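Phage-related protein (Bordetella bronchiseptica RB50, PDB 3BJQ) probably serves as a major capsid protein of the HK97-like kind, building the shell of a phage-type particle. Local coordinates at residues S18-G23 / L107-V112; A86-V91 / V277-N282; A170-M175 / G301-Y306; E218-V223 / V250-D255. One frame throughout, in Å; residues are numbered along the deposited sequence.

Interaction 1 (S18-G23 / L107-V112); sequences STHARG and LGARSV
The imidazole of His20 lies broadside to Ala109, whose CB sits above the middle of the ring. The Ala109 CB to His20 ring centroid distance is 3.8 Å and the offset from the ring normal is 12°, a CH-pi contact made face-on. The shortest atom pair is Ala109 CB to His20 NE2 at 3.7 Å. With CG anti to the backbone N (chi1 172°), the His20 ring is carried across to the other helix, at a point where the CA atoms of His20 and Ala109 are 7.0 Å apart. Beside this pair, Ala21 CB meets Val112 CG1 more loosely, at 4.4 Å. The partner helix also carries an internal bond: Ser111 OG donates to Gly108 O at 2.6 Å, arriving from the same face of the carbonyl as Val112 N, so that one oxygen takes two donors.

Around the contact, His20 NE2 is hydrogen-bonded to Asn113, one residue past the segment 107-112, while Asp255 of a second subunit packs on the same histidine. Val275 of strand 274-281 touches both Ala21 and Val112, extending the apolar layer onto that strand. The contact thus illustrates a division of labour within one side chain: no hydrogen bond joins the two segments, and helix 15-22 rests on helix 105-131 through methyl groups and a ring face, while the bond to Asn113 probably helps to fix how the imidazole is turned.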
loop_
_atom_site.group_PDB
_atom_site.type_symbol
_atom_site.label_atom_id
_atom_site.label_comp_id
_atom_site.label_asym_id
_atom_site.label_seq_id
_atom_site.Cartn_x
_atom_site.Cartn_y
_atom_site.Cartn_z
ATOM N N SER E 18 3.559 23.141 -9.399
ATOM C CA SER E 18 2.295 23.812 -9.121
ATOM C C SER E 18 1.868 23.597 -7.666
ATOM O O SER E 18 1.462 24.531 -6.982
ATOM C CB SER E 18 1.230 23.318 -10.075
ATOM O OG SER E 18 1.560 23.756 -11.387
ATOM N N THR E 19 1.979 22.367 -7.186
ATOM C CA THR E 19 1.707 22.079 -5.786
ATOM C C THR E 19 2.661 22.880 -4.907
ATOM O O THR E 19 2.252 23.495 -3.920
ATOM C CB THR E 19 1.798 20.584 -5.519
ATOM O OG1 THR E 19 0.773 19.944 -6.287
ATOM C CG2 THR E 19 1.637 20.250 -4.020
ATOM N N HIS E 20 3.933 22.909 -5.267
ATOM C CA HIS E 20 4.881 23.744 -4.518
ATOM C C HIS E 20 4.473 25.234 -4.489
ATOM O O HIS E 20 4.504 25.848 -3.426
ATOM C CB HIS E 20 6.293 23.576 -5.062
ATOM C CG HIS E 20 7.277 24.530 -4.467
ATOM N ND1 HIS E 20 7.971 24.251 -3.309
ATOM C CD2 HIS E 20 7.665 25.772 -4.851
ATOM C CE1 HIS E 20 8.758 25.276 -3.016
ATOM N NE2 HIS E 20 8.589 26.213 -3.934
ATOM N N ALA E 21 4.083 25.801 -5.637
ATOM C CA ALA E 21 3.642 27.199 -5.722
ATOM C C ALA E 21 2.436 27.478 -4.831
ATOM O O ALA E 21 2.330 28.574 -4.283
ATOM C CB ALA E 21 3.295 27.618 -7.176
ATOM N N ARG E 22 1.516 26.514 -4.726
ATOM C CA ARG E 22 0.314 26.681 -3.888
ATOM C C ARG E 22 0.603 26.711 -2.399
ATOM O O ARG E 22 -0.188 27.236 -1.645
ATOM C CB ARG E 22 -0.700 25.572 -4.138
ATOM C CG ARG E 22 -1.255 25.569 -5.508
ATOM C CD ARG E 22 -2.378 24.594 -5.597
ATOM N NE ARG E 22 -2.952 24.593 -6.938
ATOM C CZ ARG E 22 -2.550 23.812 -7.932
ATOM N NH1 ARG E 22 -1.559 22.945 -7.748
ATOM N NH2 ARG E 22 -3.148 23.890 -9.120
ATOM N N GLY E 23 1.724 26.135 -1.998
ATOM C CA GLY E 23 2.174 26.168 -0.608
ATOM C C GLY E 23 3.063 27.344 -0.246
ATOM O O GLY E 23 3.478 27.458 0.913
ATOM N N LEU E 107 15.938 23.044 -8.001
ATOM C CA LEU E 107 16.297 24.244 -8.763
ATOM C C LEU E 107 15.068 24.929 -9.380
ATOM O O LEU E 107 14.944 26.143 -9.350
ATOM C CB LEU E 107 17.300 23.910 -9.832
ATOM C CG LEU E 107 18.743 23.586 -9.429
ATOM C CD1 LEU E 107 19.578 23.463 -10.722
ATOM C CD2 LEU E 107 19.322 24.631 -8.502
ATOM N N GLY E 108 14.148 24.144 -9.919
ATOM C CA GLY E 108 12.888 24.664 -10.447
ATOM C C GLY E 108 12.036 25.369 -9.413
ATOM O O GLY E 108 11.488 26.444 -9.680
ATOM N N ALA E 109 11.928 24.768 -8.226
ATOM C CA ALA E 109 11.179 25.356 -7.125
ATOM C C ALA E 109 11.756 26.712 -6.744
ATOM O O ALA E 109 11.022 27.667 -6.592
ATOM C CB ALA E 109 11.159 24.424 -5.915
ATOM N N ARG E 110 13.072 26.793 -6.615
ATOM C CA ARG E 110 13.746 28.054 -6.283
ATOM C C ARG E 110 13.511 29.156 -7.316
ATOM O O ARG E 110 13.246 30.304 -6.973
ATOM C CB ARG E 110 15.244 27.826 -6.118
ATOM C CG ARG E 110 15.579 27.114 -4.836
ATOM C CD ARG E 110 16.978 26.464 -4.821
ATOM N NE ARG E 110 17.319 26.075 -3.453
ATOM C CZ ARG E 110 16.725 25.084 -2.785
ATOM N NH1 ARG E 110 15.780 24.353 -3.364
ATOM N NH2 ARG E 110 17.073 24.816 -1.524
ATOM N N SER E 111 13.607 28.797 -8.585
ATOM C CA SER E 111 13.350 29.760 -9.662
ATOM C C SER E 111 11.917 30.290 -9.608
ATOM O O SER E 111 11.664 31.458 -9.894
ATOM C CB SER E 111 13.603 29.112 -11.022
ATOM O OG SER E 111 12.573 28.173 -11.336
ATOM N N VAL E 112 10.984 29.423 -9.227
ATOM C CA VAL E 112 9.561 29.781 -9.155
ATOM C C VAL E 112 9.269 30.727 -7.992
ATOM O O VAL E 112 8.471 31.669 -8.134
ATOM C CB VAL E 112 8.673 28.514 -9.078
ATOM C CG1 VAL E 112 7.261 28.856 -8.592
ATOM C CG2 VAL E 112 8.642 27.821 -10.448
#

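Interaction 2 (A86-V91 / V277-N282)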
loop_
_atom_site.group_PDB
_atom_site.type_symbol
_atom_site.label_atom_id
_atom_site.label_comp_id
_atom_site.label_asym_id
_atom_site.label_seq_id
_atom_site.Cartn_x
_atom_site.Cartn_y
_atom_site.Cartn_z
ATOM N N ALA E 86 1.445 36.681 -16.388
ATOM C CA ALA E 86 2.349 35.556 -16.216
ATOM C C ALA E 86 3.799 36.016 -16.365
ATOM O O ALA E 86 4.127 36.821 -17.236
ATOM C CB ALA E 86 2.024 34.442 -17.224
ATOM N N LEU E 87 4.648 35.512 -15.480
ATOM C CA LEU E 87 6.072 35.807 -15.499
ATOM C C LEU E 87 6.766 34.511 -15.905
ATOM O O LEU E 87 6.095 33.517 -16.194
ATOM C CB LEU E 87 6.516 36.282 -14.109
ATOM C CG LEU E 87 5.921 37.598 -13.595
ATOM C CD1 LEU E 87 6.292 37.873 -12.142
ATOM C CD2 LEU E 87 6.380 38.756 -14.469
ATOM N N GLU E 88 8.089 34.537 -15.971
ATOM C CA GLU E 88 8.873 33.378 -16.370
ATOM C C GLU E 88 10.024 33.165 -15.390
ATOM O O GLU E 88 10.983 33.957 -15.352
ATOM C CB GLU E 88 9.418 33.542 -17.803
ATOM C CG GLU E 88 8.434 33.109 -18.912
ATOM C CD GLU E 88 8.969 33.327 -20.306
ATOM O OE1 GLU E 88 9.957 34.073 -20.450
ATOM O OE2 GLU E 88 8.407 32.752 -21.259
ATOM N N ALA E 89 9.913 32.095 -14.605
ATOM C CA ALA E 89 10.982 31.644 -13.732
ATOM C C ALA E 89 12.128 31.116 -14.607
ATOM O O ALA E 89 11.883 30.541 -15.659
ATOM C CB ALA E 89 10.462 30.556 -12.837
ATOM N N LYS E 90 13.361 31.252 -14.139
ATOM C CA LYS E 90 14.544 30.955 -14.938
ATOM C C LYS E 90 15.558 30.197 -14.110
ATOM O O LYS E 90 15.871 30.598 -12.997
ATOM C CB LYS E 90 15.150 32.289 -15.410
ATOM C CG LYS E 90 16.419 32.238 -16.176
ATOM C CD LYS E 90 16.735 33.604 -16.830
ATOM C CE LYS E 90 16.866 34.731 -15.800
ATOM N NZ LYS E 90 17.903 34.413 -14.758
ATOM N N VAL E 91 16.041 29.086 -14.657
ATOM C CA VAL E 91 17.138 28.357 -14.053
ATOM C C VAL E 91 18.315 28.450 -14.994
ATOM O O VAL E 91 18.320 27.789 -16.034
ATOM C CB VAL E 91 16.786 26.869 -13.763
ATOM C CG1 VAL E 91 18.026 26.135 -13.314
ATOM C CG2 VAL E 91 15.737 26.770 -12.705
ATOM N N VAL E 277 5.523 23.296 -17.589
ATOM C CA VAL E 277 6.709 22.494 -17.869
ATOM C C VAL E 277 7.763 23.424 -18.482
ATOM O O VAL E 277 7.407 24.355 -19.219
ATOM C CB VAL E 277 6.395 21.327 -18.831
ATOM C CG1 VAL E 277 5.480 20.325 -18.176
ATOM C CG2 VAL E 277 5.792 21.840 -20.144
ATOM N N PRO E 278 9.043 23.249 -18.116
ATOM C CA PRO E 278 10.049 24.175 -18.636
ATOM C C PRO E 278 10.381 23.975 -20.090
ATOM O O PRO E 278 10.174 22.891 -20.624
ATOM C CB PRO E 278 11.293 23.853 -17.810
ATOM C CG PRO E 278 11.103 22.446 -17.350
ATOM C CD PRO E 278 9.621 22.261 -17.187
ATOM N N TYR E 279 10.931 25.017 -20.705
ATOM C CA TYR E 279 11.527 24.922 -22.023
ATOM C C TYR E 279 12.937 25.490 -21.932
ATOM O O TYR E 279 13.249 26.253 -21.028
ATOM C CB TYR E 279 10.681 25.645 -23.096
ATOM C CG TYR E 279 10.603 27.156 -22.989
ATOM C CD1 TYR E 279 11.567 27.977 -23.576
ATOM C CD2 TYR E 279 9.537 27.760 -22.346
ATOM C CE1 TYR E 279 11.484 29.372 -23.485
ATOM C CE2 TYR E 279 9.439 29.137 -22.239
ATOM C CZ TYR E 279 10.407 29.945 -22.803
ATOM O OH TYR E 279 10.279 31.320 -22.672
ATOM N N TRP E 280 13.799 25.071 -22.846
ATOM C CA TRP E 280 15.174 25.543 -22.890
ATOM C C TRP E 280 15.231 26.777 -23.739
ATOM O O TRP E 280 14.813 26.752 -24.887
ATOM C CB TRP E 280 16.098 24.466 -23.480
ATOM C CG TRP E 280 17.501 24.954 -23.741
ATOM C CD1 TRP E 280 18.090 25.153 -24.963
ATOM C CD2 TRP E 280 18.469 25.344 -22.761
ATOM N NE1 TRP E 280 19.366 25.639 -24.797
ATOM C CE2 TRP E 280 19.631 25.748 -23.457
ATOM C CE3 TRP E 280 18.479 25.361 -21.360
ATOM C CZ2 TRP E 280 20.780 26.195 -22.799
ATOM C CZ3 TRP E 280 19.631 25.792 -20.713
ATOM C CH2 TRP E 280 20.758 26.202 -21.433
ATOM N N ASP E 281 15.761 27.856 -23.179
ATOM C CA ASP E 281 15.946 29.076 -23.922
ATOM C C ASP E 281 17.430 29.210 -24.249
ATOM O O ASP E 281 18.239 29.541 -23.382
ATOM C CB ASP E 281 15.447 30.252 -23.088
ATOM C CG ASP E 281 15.597 31.566 -23.802
ATOM O OD1 ASP E 281 16.352 31.614 -24.783
ATOM O OD2 ASP E 281 14.982 32.562 -23.381
ATOM N N ASN E 282 17.773 28.984 -25.514
ATOM C CA ASN E 282 19.157 28.974 -25.934
ATOM C C ASN E 282 19.816 30.351 -25.909
ATOM O O ASN E 282 21.027 30.450 -25.733
ATOM C CB ASN E 282 19.260 28.337 -27.311
ATOM C CG ASN E 282 20.652 27.918 -27.642
ATOM O OD1 ASN E 282 21.196 26.981 -27.051
ATOM N ND2 ASN E 282 21.250 28.614 -28.591
#
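A single hydrogen bond joins Tyr279 to Glu88: the phenol OH donates to Glu88 OE2 at 2.7 Å. The two side chains cross at about a right angle. The acceptor lies at the edge of the Tyr279 ring and near its plane, yet the hydroxyl meets Glu88 OE2 from above the carboxylate plane, 50° out of it. The planes of ring and carboxylate are 64° apart. Tyr279 places CG between the backbone N and the carbonyl carbon (chi1 67°), and it is the far end of the ring that closes the distance.

The ionic interactions come from a second subunit. Its Arg70 forms salt bridges with Glu88 OE1 and Asp281 OD2, two like-charged atoms 6.0 Å apart, so one guanidinium probably eases their repulsion. Lys90 pairs with Asp72 of that subunit.

A further polar bond steadies an aromatic group within segment 277-282. Trp280 NE1 donates to Asn282 OD1 at 3.2 Å, nearly straight and on a lone pair in the carbonyl plane, while the indole also meets the ring of Trp287.

In the sheet, strands 87-92 and 274-281 both pair antiparallel with strand 286-299. The Tyr279-Glu88 bond therefore bridges over this intervening strand, where Ile288 touches Glu88 and pairs through its backbone with Tyr279; Ala89 and Val91 of strand 87-92 meet helix 105-131 at Ser111.

Interaction 3 (A170-M175 / G301-Y306)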
loop_
_atom_site.group_PDB
_atom_site.type_symbol
_atom_site.label_atom_id
_atom_site.label_comp_id
_atom_site.label_asym_id
_atom_site.label_seq_id
_atom_site.Cartn_x
_atom_site.Cartn_y
_atom_site.Cartn_z
ATOM N N ALA E 170 -20.096 46.857 13.434
ATOM C CA ALA E 170 -21.024 45.915 14.063
ATOM C C ALA E 170 -22.490 46.346 13.915
ATOM O O ALA E 170 -23.392 45.495 13.790
ATOM C CB ALA E 170 -20.670 45.709 15.528
ATOM N N ASP E 171 -22.716 47.653 13.947
ATOM C CA ASP E 171 -24.041 48.183 13.774
ATOM C C ASP E 171 -24.506 48.027 12.337
ATOM O O ASP E 171 -25.713 47.844 12.095
ATOM C CB ASP E 171 -24.098 49.659 14.202
ATOM C CG ASP E 171 -23.961 49.847 15.732
ATOM O OD1 ASP E 171 -23.961 48.839 16.493
ATOM O OD2 ASP E 171 -23.845 51.021 16.169
ATOM N N SER E 172 -23.566 48.100 11.393
ATOM C CA SER E 172 -23.907 48.011 9.970
ATOM C C SER E 172 -24.189 46.595 9.502
ATOM O O SER E 172 -25.078 46.368 8.682
ATOM C CB SER E 172 -22.796 48.601 9.113
ATOM O OG SER E 172 -22.787 50.004 9.223
ATOM N N ILE E 173 -23.420 45.639 10.004
ATOM C CA ILE E 173 -23.486 44.275 9.491
ATOM C C ILE E 173 -23.882 43.229 10.518
ATOM O O ILE E 173 -24.130 42.081 10.166
ATOM C CB ILE E 173 -22.150 43.878 8.797
ATOM C CG1 ILE E 173 -20.997 43.732 9.793
ATOM C CG2 ILE E 173 -21.780 44.906 7.737
ATOM C CD1 ILE E 173 -19.688 43.177 9.156
ATOM N N GLY E 174 -23.978 43.617 11.782
ATOM C CA GLY E 174 -24.431 42.674 12.832
ATOM C C GLY E 174 -23.430 41.605 13.242
ATOM O O GLY E 174 -23.794 40.514 13.759
HETATM N N MSE E 175 -22.159 41.918 12.991
HETATM C CA MSE E 175 -21.039 41.097 13.415
HETATM C C MSE E 175 -19.915 42.008 13.841
HETATM O O MSE E 175 -19.772 43.117 13.316
HETATM C CB MSE E 175 -20.528 40.188 12.290
HETATM C CG MSE E 175 -21.499 39.126 11.918
HETATM SE SE MSE E 175 -21.019 38.118 10.387
HETATM C CE MSE E 175 -20.970 39.420 9.192
ATOM N N GLY E 301 -17.488 44.444 0.358
ATOM C CA GLY E 301 -18.351 44.865 1.461
ATOM C C GLY E 301 -17.808 46.027 2.281
ATOM O O GLY E 301 -17.251 45.833 3.356
HETATM N N MSE E 302 -18.016 47.235 1.780
HETATM C CA MSE E 302 -17.535 48.464 2.431
HETATM C C MSE E 302 -18.013 48.604 3.870
HETATM O O MSE E 302 -17.252 49.000 4.744
HETATM C CB MSE E 302 -17.938 49.694 1.621
HETATM C CG MSE E 302 -17.515 51.035 2.250
HETATM SE SE MSE E 302 -18.832 51.722 3.479
HETATM C CE MSE E 302 -20.223 52.046 2.067
ATOM N N LEU E 303 -19.260 48.255 4.135
ATOM C CA LEU E 303 -19.786 48.408 5.474
ATOM C C LEU E 303 -19.112 47.482 6.479
ATOM O O LEU E 303 -19.305 47.642 7.677
ATOM C CB LEU E 303 -21.299 48.146 5.510
ATOM C CG LEU E 303 -22.203 49.185 4.875
ATOM C CD1 LEU E 303 -23.661 48.627 4.909
ATOM C CD2 LEU E 303 -22.107 50.525 5.589
ATOM N N ALA E 304 -18.374 46.488 5.994
ATOM C CA ALA E 304 -17.623 45.606 6.877
ATOM C C ALA E 304 -16.198 46.134 7.124
ATOM O O ALA E 304 -15.413 45.453 7.765
ATOM C CB ALA E 304 -17.580 44.183 6.330
ATOM N N GLY E 305 -15.902 47.341 6.629
ATOM C CA GLY E 305 -14.601 47.974 6.783
ATOM C C GLY E 305 -14.677 49.375 7.368
ATOM O O GLY E 305 -15.727 50.041 7.339
ATOM N N TYR E 306 -13.553 49.821 7.913
ATOM C CA TYR E 306 -13.454 51.137 8.520
ATOM C C TYR E 306 -12.013 51.648 8.411
ATOM O O TYR E 306 -11.093 50.968 8.837
ATOM C CB TYR E 306 -13.887 51.046 9.980
ATOM C CG TYR E 306 -14.064 52.391 10.670
ATOM C CD1 TYR E 306 -12.967 53.083 11.174
ATOM C CD2 TYR E 306 -15.325 52.948 10.837
ATOM C CE1 TYR E 306 -13.116 54.292 11.798
ATOM C CE2 TYR E 306 -15.493 54.157 11.472
ATOM C CZ TYR E 306 -14.381 54.829 11.955
ATOM O OH TYR E 306 -14.510 56.034 12.589
#
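Ile173 reaches segment 301-306 through two branches that its torsions spread apart. CG1 stands between the backbone N and the carbonyl carbon (chi1 69°), which leaves CG2 anti to the carbonyl carbon, and the extended second torsion carries CD1 onward. CD1 meets Ala304 CB at 3.7 Å; CG2 lies against the neighbouring Leu303, 3.7 Å from its backbone O and 4.0 Å from its CB. One isoleucine thus touches two successive residues of a 3-10 turn.

Leu303 answers with its own chain, CG anti to the carbonyl carbon (chi1 -71°), which runs alongside Ser172. Leu303 CD2 comes within 3.7 Å of Ser172 OG, a contact of methyl and hydroxyl oxygen. The polar needs of that hydroxyl are met by hydrogen bonds with Ala168 O, one turn back in the helix, and with His141 NE2, whose residue also touches Leu303.

Backbone bonds shape both partners. Gly174 N closes the last helical turn on Ala170 O at 2.8 Å before the chain departs with positive phi, and Ala304 N bonds Gly301 O at 2.9 Å within the 3-10 turn.

The contact joins the C-terminal end of helix 158-173 to the turn that leads into strand 305-309, a member of the six-stranded mixed sheet. Phe55 of helix 52-58 packs against both Ile173 and Ala304, and Tyr306, the second residue of the strand, lies along the preceding turns of helix 158-173.

Interaction 4 (E218-V223 / V250-D255)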
loop_
_atom_site.group_PDB
_atom_site.type_symbol
_atom_site.label_atom_id
_atom_site.label_comp_id
_atom_site.label_asym_id
_atom_site.label_seq_id
_atom_site.Cartn_x
_atom_site.Cartn_y
_atom_site.Cartn_z
ATOM N N GLU E 218 -10.352 43.751 22.065
ATOM C CA GLU E 218 -11.240 42.628 21.784
ATOM C C GLU E 218 -11.468 42.426 20.296
ATOM O O GLU E 218 -12.610 42.381 19.830
ATOM C CB GLU E 218 -12.575 42.785 22.522
ATOM C CG GLU E 218 -12.426 42.785 24.040
ATOM C CD GLU E 218 -13.742 43.023 24.773
ATOM O OE1 GLU E 218 -14.799 43.221 24.111
ATOM O OE2 GLU E 218 -13.715 43.015 26.031
ATOM N N VAL E 219 -10.359 42.338 19.566
ATOM C CA VAL E 219 -10.366 41.986 18.168
ATOM C C VAL E 219 -9.651 40.649 18.042
ATOM O O VAL E 219 -8.553 40.455 18.594
ATOM C CB VAL E 219 -9.669 43.031 17.263
ATOM C CG1 VAL E 219 -10.473 44.350 17.225
ATOM C CG2 VAL E 219 -8.232 43.272 17.718
ATOM N N GLU E 220 -10.263 39.755 17.276
ATOM C CA GLU E 220 -9.734 38.422 17.041
ATOM C C GLU E 220 -8.275 38.391 16.592
ATOM O O GLU E 220 -7.477 37.621 17.106
ATOM C CB GLU E 220 -10.579 37.733 15.977
ATOM C CG GLU E 220 -10.271 36.271 15.764
ATOM C CD GLU E 220 -11.249 35.641 14.794
ATOM O OE1 GLU E 220 -12.288 35.124 15.268
ATOM O OE2 GLU E 220 -11.002 35.709 13.570
ATOM N N GLU E 221 -7.937 39.207 15.612
ATOM C CA GLU E 221 -6.613 39.163 15.047
ATOM C C GLU E 221 -6.141 40.559 14.680
ATOM O O GLU E 221 -6.889 41.335 14.096
ATOM C CB GLU E 221 -6.637 38.268 13.817
ATOM C CG GLU E 221 -5.268 38.060 13.167
ATOM C CD GLU E 221 -5.251 36.894 12.197
ATOM O OE1 GLU E 221 -6.344 36.388 11.849
ATOM O OE2 GLU E 221 -4.140 36.496 11.779
ATOM N N ILE E 222 -4.903 40.868 15.052
ATOM C CA ILE E 222 -4.256 42.122 14.682
ATOM C C ILE E 222 -3.152 41.754 13.718
ATOM O O ILE E 222 -2.346 40.872 14.024
ATOM C CB ILE E 222 -3.654 42.855 15.925
ATOM C CG1 ILE E 222 -4.766 43.267 16.882
ATOM C CG2 ILE E 222 -2.788 44.101 15.488
ATOM C CD1 ILE E 222 -4.303 44.104 18.100
ATOM N N VAL E 223 -3.133 42.392 12.551
ATOM C CA VAL E 223 -2.079 42.185 11.561
ATOM C C VAL E 223 -1.329 43.505 11.394
ATOM O O VAL E 223 -1.926 44.576 11.487
ATOM C CB VAL E 223 -2.645 41.605 10.238
ATOM C CG1 VAL E 223 -3.334 40.261 10.511
ATOM C CG2 VAL E 223 -3.593 42.564 9.548
ATOM N N VAL E 250 -13.612 40.244 8.112
ATOM C CA VAL E 250 -13.090 39.413 7.016
ATOM C C VAL E 250 -13.468 37.994 7.378
ATOM O O VAL E 250 -13.160 37.508 8.493
ATOM C CB VAL E 250 -11.560 39.541 6.905
ATOM C CG1 VAL E 250 -11.002 38.768 5.684
ATOM C CG2 VAL E 250 -11.163 41.001 6.807
ATOM N N SER E 251 -14.206 37.336 6.497
ATOM C CA SER E 251 -14.629 35.979 6.796
ATOM C C SER E 251 -13.432 35.068 7.131
ATOM O O SER E 251 -12.425 35.056 6.419
ATOM C CB SER E 251 -15.419 35.381 5.632
ATOM O OG SER E 251 -15.671 34.024 5.884
ATOM N N ASP E 252 -13.592 34.307 8.212
ATOM C CA ASP E 252 -12.625 33.315 8.667
ATOM C C ASP E 252 -12.782 31.970 7.933
ATOM O O ASP E 252 -12.155 31.015 8.298
ATOM C CB ASP E 252 -12.788 33.053 10.178
ATOM C CG ASP E 252 -12.173 34.147 11.054
ATOM O OD1 ASP E 252 -11.346 34.941 10.567
ATOM O OD2 ASP E 252 -12.517 34.198 12.259
ATOM N N ASN E 253 -13.643 31.900 6.929
ATOM C CA ASN E 253 -13.896 30.680 6.188
ATOM C C ASN E 253 -12.565 30.116 5.661
ATOM O O ASN E 253 -11.800 30.832 5.027
ATOM C CB ASN E 253 -14.853 30.999 5.032
ATOM C CG ASN E 253 -15.589 29.768 4.479
ATOM O OD1 ASN E 253 -15.103 28.643 4.527
ATOM N ND2 ASN E 253 -16.757 30.012 3.894
ATOM N N PRO E 254 -12.253 28.856 5.985
ATOM C CA PRO E 254 -11.057 28.237 5.425
ATOM C C PRO E 254 -11.149 27.921 3.922
ATOM O O PRO E 254 -10.130 27.614 3.324
ATOM C CB PRO E 254 -10.913 26.959 6.254
ATOM C CG PRO E 254 -12.247 26.673 6.777
ATOM C CD PRO E 254 -12.936 27.971 6.949
ATOM N N ASP E 255 -12.353 27.971 3.344
ATOM C CA ASP E 255 -12.594 27.802 1.903
ATOM C C ASP E 255 -13.261 29.084 1.392
ATOM O O ASP E 255 -14.476 29.101 1.135
ATOM C CB ASP E 255 -13.548 26.624 1.619
ATOM C CG ASP E 255 -13.137 25.328 2.296
ATOM O OD1 ASP E 255 -11.929 25.024 2.316
ATOM O OD2 ASP E 255 -14.048 24.604 2.795
#
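Glu220 OE2 is approached by both carboxylate oxygens of Asp252, OD2 at 2.5 Å and OD1 at 3.1 Å. The two acids come from opposite directions, each with its carboxylate at the front, and their planes are only 24° apart, so the groups meet nearly coplanar. An extended chain brings Glu220 there: CG is anti to the backbone N (chi1 -172°) and the following torsion is also trans, which lets the side chain reach across although the CA atoms of Glu220 and Asp252 are 10.2 Å apart.

So short an approach is consistent with a proton held by one of the acids. Arg179 forms a salt bridge with Asp252 OD1, has only long, weak ion pairs with Glu220 and Glu221, and would probably temper any remaining negative charge. Glu221 has a salt bridge of its own, to Lys33.

Asp252 is held in place by a folded backbone. Ser251 OG accepts from Asn253 N at 3.1 Å in an ST turn, and Asn253 OD1 accepts from Asp255 N at 3.1 Å in an Asx turn, where the donor stands 44° out of the carbonyl plane. Asn253 ND2 is tied in turn to Glu260.

Arg179 begins strand 179-183, which lies between strands 245-248 and 221-230 in the mixed sheet. The acids thus meet at the end of the central strands of a sheet consistent with the axial domain of HK97-like capsid proteins.

Overall arrangement
The contacts form two groups. Interactions 1 and 2, with centres 13 Å apart, touch directly where helix 105-131 lies on strand 87-92 (Ser111 O to Ala89 CB 3.3 Å), an association reminiscent of the spine helix and peripheral domain of HK97-like proteins. Interactions 3 and 4 reach the same six-stranded sheet, their centres 14 Å and nearest atoms about 6 Å apart. The centres of interactions 2 and 3 are 45 Å apart. Assembly links the groups: Asp255 OD2 is hydrogen-bonded to Asn113 ND2 of another copy, where Asn113 also binds His20. A bound tetraethylene glycol, probably from crystallisation, lies about 4 Å from the Asp252 side chain, and one lies about 6 Å from that of Ala21.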